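PDB 4L8N: PDZ domain protein, which is of unknown function but binds magnesium ions and combines PDZ domains with a DUF4136 domain. Local coordinates for residues T134-S137 with D138-F142; N170-K174 with K175-V179. All blocks are in the same frame, centred on the assembly; numbering follows the deposited sequence.

Contact 1. Residues T134-S137 with D138-F142; sequences TVTS and DGVDF
Thr136 and Asp138 meet where the chain leaves the end of strand 123-135 and bends back through a surface loop, within the DUF4136 region, on its way to strand 147-150. The direct link is modest: the backbone N of Asp138 reaches Thr136 OG1 in a weak hydrogen bond of 3.4 Å, though a fairly straight one, at 160°. The threonine hydroxyl can face this amide because OG1 stands anti to its own backbone N (chi1 -179°), which leaves CG2 to lie against the loop, 3.6 Å from Asp138 O and 4.2 Å from Val140 CG1. The two side chains cross at about a right angle, and Asp138 OD2 passes 3.6 Å from Thr136 OG1. That carboxylate is directed to Arg257, with which OD2 forms a salt bridge; Thr136 and Val140 also rest on this arginine. Replacing Asp138 by an alanine would probably leave Arg257 without this anionic mate and the turn less firmly tied to the chain next to strand 258-268. Farther out, Asn23 ND2 hydrogen-bonds to the carbonyl oxygens of Asp138 and Val140, bridging two points of the returning chain, while Ser137 OG turns to Gln189 of the second subunit. Within the loop, Val140 N makes a weak 3.0 Å bond to Asp138 O. At its base the two limbs come together again through apolar atoms: Phe142 is buried, its ring also meeting that of Tyr289, and Val135 CG1 approaches the ring edge, near its plane, 4.3 Å from CZ.

Contact 2. Residues N170-K174 with K175-V179; sequences NELTK and KGLTV
Leu172 and Leu177 lie against each other where helix 158-175 ends, their methyls CD2 and CD1 meeting at 4.3 Å. Both leucines also pack on Phe148 of strand 147-150, so the last helical turn and the residues after it share one apolar footing. Lys175 comes at Leu172 from another direction: the two side chains cross obliquely, with the lysine CD 4.1 Å from Leu172 CD2. Its aliphatic part runs across the flank of the last helical turn, CG lying 3.3 Å from Glu171 O, and a bend at chi4 (-62°) carries NZ to the carbonyl oxygens of Cys286 and Tyr289. Glu171 is engaged elsewhere, its OE2 forming a 2.9 Å salt bridge with Lys174 NZ, which arrives on the syn side, 33° out of the carboxylate plane. On the exposed flank, Thr173 CG2 sits 3.7 Å from Leu177 O, which also receives a nearly straight CA-H contact from Thr173. Backbone bonds close the helix. Leu177 N bonds to Leu172 O at 3.0 Å, and Gly176 N reaches Thr173 O at 3.2 Å from above the carbonyl plane. Gly176 has a phi of 110°, at which a side chain would collide with the carbonyl oxygen of Lys175. This is a Schellman motif, here ending the helix of a beta-alpha-beta unit and turning the chain into strand 178-179.

How the contacts relate
The pair illustrates how one sheet can be approached by chain reversals of different kinds. Contact 1 is a surface loop leaving strand 123-135, whereas contact 2 is partly buried and joins a helix to the outermost strand 178-179 of the same mixed sheet. Their centres lie about 19 Å apart and their nearest atoms about 6 Å, without touching, yet Tyr289 borders both. Contact 1 relies largely on partners beyond its segments, including the second subunit; contact 2 is closed chiefly by its own backbone bonds and leucine packing, and no other chain of the assembly touches it. Both lie away from the magnesium-binding residues.

Contact 1. Residues T134-S137 with D138-F142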
loop_
_atom_site.group_PDB
_atom_site.type_symbol
_atom_site.label_atom_id
_atom_site.label_comp_id
_atom_site.label_asym_id
_atom_site.label_seq_id
_atom_site.Cartn_x
_atom_site.Cartn_y
_atom_site.Cartn_z
ATOM N N THR A 134 -5.204 10.761 -0.850
ATOM C CA THR A 134 -4.247 11.765 -1.305
ATOM C C THR A 134 -4.970 13.018 -1.716
ATOM O O THR A 134 -5.951 12.955 -2.457
ATOM C CB THR A 134 -3.441 11.222 -2.486
ATOM O OG1 THR A 134 -3.108 9.847 -2.271
ATOM C CG2 THR A 134 -2.192 12.046 -2.767
ATOM N N VAL A 135 -4.482 14.153 -1.238
ATOM C CA VAL A 135 -5.048 15.449 -1.554
ATOM C C VAL A 135 -3.973 16.333 -2.189
ATOM O O VAL A 135 -2.774 16.056 -2.037
ATOM C CB VAL A 135 -5.731 16.145 -0.334
ATOM C CG1 VAL A 135 -6.778 15.230 0.299
ATOM C CG2 VAL A 135 -4.713 16.608 0.707
ATOM N N THR A 136 -4.422 17.412 -2.873
ATOM C CA THR A 136 -3.582 18.439 -3.499
ATOM C C THR A 136 -2.683 19.082 -2.417
ATOM O O THR A 136 -3.062 19.166 -1.243
ATOM C CB THR A 136 -4.450 19.475 -4.265
ATOM O OG1 THR A 136 -3.599 20.441 -4.884
ATOM C CG2 THR A 136 -5.495 20.192 -3.369
ATOM N N SER A 137 -1.488 19.501 -2.815
ATOM C CA SER A 137 -0.549 20.124 -1.893
ATOM C C SER A 137 -0.882 21.609 -1.758
ATOM O O SER A 137 -0.388 22.260 -0.833
ATOM C CB SER A 137 0.893 19.893 -2.340
ATOM O OG SER A 137 1.090 20.294 -3.689
ATOM N N ASP A 138 -1.767 22.132 -2.645
ATOM C CA ASP A 138 -2.276 23.514 -2.588
ATOM C C ASP A 138 -3.262 23.602 -1.427
ATOM O O ASP A 138 -4.094 22.708 -1.257
ATOM C CB ASP A 138 -2.933 23.930 -3.917
ATOM C CG ASP A 138 -2.037 23.792 -5.137
ATOM O OD1 ASP A 138 -0.796 23.918 -4.988
ATOM O OD2 ASP A 138 -2.571 23.564 -6.242
ATOM N N GLY A 139 -3.140 24.659 -0.633
ATOM C CA GLY A 139 -3.962 24.874 0.556
ATOM C C GLY A 139 -5.340 25.458 0.312
ATOM O O GLY A 139 -5.825 26.248 1.134
ATOM N N VAL A 140 -5.998 25.037 -0.794
ATOM C CA VAL A 140 -7.317 25.496 -1.181
ATOM C C VAL A 140 -8.392 24.901 -0.273
ATOM O O VAL A 140 -8.398 23.699 -0.018
ATOM C CB VAL A 140 -7.602 25.235 -2.678
ATOM C CG1 VAL A 140 -7.766 23.754 -3.003
ATOM C CG2 VAL A 140 -8.802 26.041 -3.157
ATOM N N ASP A 141 -9.322 25.750 0.195
ATOM C CA ASP A 141 -10.452 25.307 0.991
ATOM C C ASP A 141 -11.459 24.544 0.096
ATOM O O ASP A 141 -11.927 25.076 -0.915
ATOM C CB ASP A 141 -11.131 26.475 1.717
ATOM C CG ASP A 141 -11.888 25.976 2.933
ATOM O OD1 ASP A 141 -13.048 25.528 2.772
ATOM O OD2 ASP A 141 -11.279 25.903 4.017
ATOM N N PHE A 142 -11.770 23.287 0.472
ATOM C CA PHE A 142 -12.710 22.411 -0.240
ATOM C C PHE A 142 -14.136 22.988 -0.248
ATOM O O PHE A 142 -14.931 22.616 -1.105
ATOM C CB PHE A 142 -12.701 20.972 0.337
ATOM C CG PHE A 142 -11.456 20.160 0.041
ATOM C CD1 PHE A 142 -10.611 20.499 -1.021
ATOM C CD2 PHE A 142 -11.155 19.025 0.783
ATOM C CE1 PHE A 142 -9.470 19.741 -1.300
ATOM C CE2 PHE A 142 -10.018 18.261 0.487
ATOM C CZ PHE A 142 -9.187 18.630 -0.553
#

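Contact 2. Residues N170-K174 with K175-V179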
loop_
_atom_site.group_PDB
_atom_site.type_symbol
_atom_site.label_atom_id
_atom_site.label_comp_id
_atom_site.label_asym_id
_atom_site.label_seq_id
_atom_site.Cartn_x
_atom_site.Cartn_y
_atom_site.Cartn_z
ATOM N N ASN A 170 -25.203 9.772 -3.651
ATOM C CA ASN A 170 -25.890 9.783 -2.353
ATOM C C ASN A 170 -24.980 10.323 -1.255
ATOM O O ASN A 170 -25.436 11.136 -0.462
ATOM C CB ASN A 170 -26.436 8.390 -1.946
ATOM C CG ASN A 170 -27.545 7.836 -2.830
ATOM O OD1 ASN A 170 -28.251 8.569 -3.552
ATOM N ND2 ASN A 170 -27.733 6.511 -2.784
ATOM N N GLU A 171 -23.698 9.913 -1.235
ATOM C CA GLU A 171 -22.745 10.366 -0.218
ATOM C C GLU A 171 -22.506 11.862 -0.249
ATOM O O GLU A 171 -22.514 12.490 0.809
ATOM C CB GLU A 171 -21.392 9.646 -0.349
ATOM C CG GLU A 171 -21.379 8.241 0.218
ATOM C CD GLU A 171 -22.164 8.004 1.497
ATOM O OE1 GLU A 171 -21.782 8.556 2.554
ATOM O OE2 GLU A 171 -23.159 7.247 1.437
ATOM N N LEU A 172 -22.306 12.423 -1.457
ATOM C CA LEU A 172 -21.984 13.831 -1.682
ATOM C C LEU A 172 -23.206 14.731 -1.536
ATOM O O LEU A 172 -23.072 15.859 -1.038
ATOM C CB LEU A 172 -21.332 14.025 -3.069
ATOM C CG LEU A 172 -19.983 13.319 -3.331
ATOM C CD1 LEU A 172 -19.385 13.784 -4.667
ATOM C CD2 LEU A 172 -18.994 13.556 -2.219
ATOM N N THR A 173 -24.404 14.252 -1.954
ATOM C CA THR A 173 -25.613 15.064 -1.751
ATOM C C THR A 173 -25.940 15.110 -0.245
ATOM O O THR A 173 -26.419 16.132 0.207
ATOM C CB THR A 173 -26.802 14.630 -2.620
ATOM O OG1 THR A 173 -27.089 13.251 -2.423
ATOM C CG2 THR A 173 -26.580 14.933 -4.094
ATOM N N LYS A 174 -25.599 14.051 0.541
ATOM C CA LYS A 174 -25.803 14.043 2.003
ATOM C C LYS A 174 -24.879 15.056 2.698
ATOM O O LYS A 174 -25.238 15.599 3.740
ATOM C CB LYS A 174 -25.595 12.652 2.606
ATOM C CG LYS A 174 -26.721 11.658 2.323
ATOM C CD LYS A 174 -26.534 10.349 3.096
ATOM C CE LYS A 174 -25.655 9.326 2.408
ATOM N NZ LYS A 174 -25.060 8.366 3.375
ATOM N N LYS A 175 -23.710 15.322 2.099
ATOM C CA LYS A 175 -22.706 16.246 2.605
ATOM C C LYS A 175 -23.117 17.722 2.375
ATOM O O LYS A 175 -22.616 18.618 3.066
ATOM C CB LYS A 175 -21.353 15.930 1.945
ATOM C CG LYS A 175 -20.717 14.684 2.549
ATOM C CD LYS A 175 -19.537 14.103 1.760
ATOM C CE LYS A 175 -19.052 12.827 2.409
ATOM N NZ LYS A 175 -18.545 13.053 3.797
ATOM N N GLY A 176 -24.038 17.942 1.440
ATOM C CA GLY A 176 -24.538 19.264 1.068
ATOM C C GLY A 176 -24.101 19.739 -0.311
ATOM O O GLY A 176 -24.326 20.897 -0.671
ATOM N N LEU A 177 -23.441 18.868 -1.082
ATOM C CA LEU A 177 -23.023 19.165 -2.447
ATOM C C LEU A 177 -24.219 18.918 -3.374
ATOM O O LEU A 177 -25.164 18.205 -3.019
ATOM C CB LEU A 177 -21.776 18.365 -2.887
ATOM C CG LEU A 177 -20.468 18.581 -2.084
ATOM C CD1 LEU A 177 -19.321 17.810 -2.708
ATOM C CD2 LEU A 177 -20.075 20.061 -1.999
ATOM N N THR A 178 -24.210 19.556 -4.539
ATOM C CA THR A 178 -25.344 19.403 -5.430
ATOM C C THR A 178 -24.877 19.104 -6.875
ATOM O O THR A 178 -23.788 19.522 -7.296
ATOM C CB THR A 178 -26.266 20.613 -5.296
ATOM O OG1 THR A 178 -27.313 20.490 -6.248
ATOM C CG2 THR A 178 -25.540 21.964 -5.432
ATOM N N VAL A 179 -25.685 18.308 -7.602
ATOM C CA VAL A 179 -25.395 17.956 -8.995
ATOM C C VAL A 179 -25.718 19.165 -9.920
ATOM O O VAL A 179 -26.719 19.875 -9.725
ATOM C CB VAL A 179 -26.158 16.682 -9.461
ATOM C CG1 VAL A 179 -25.732 16.260 -10.862
ATOM C CG2 VAL A 179 -25.999 15.524 -8.486
#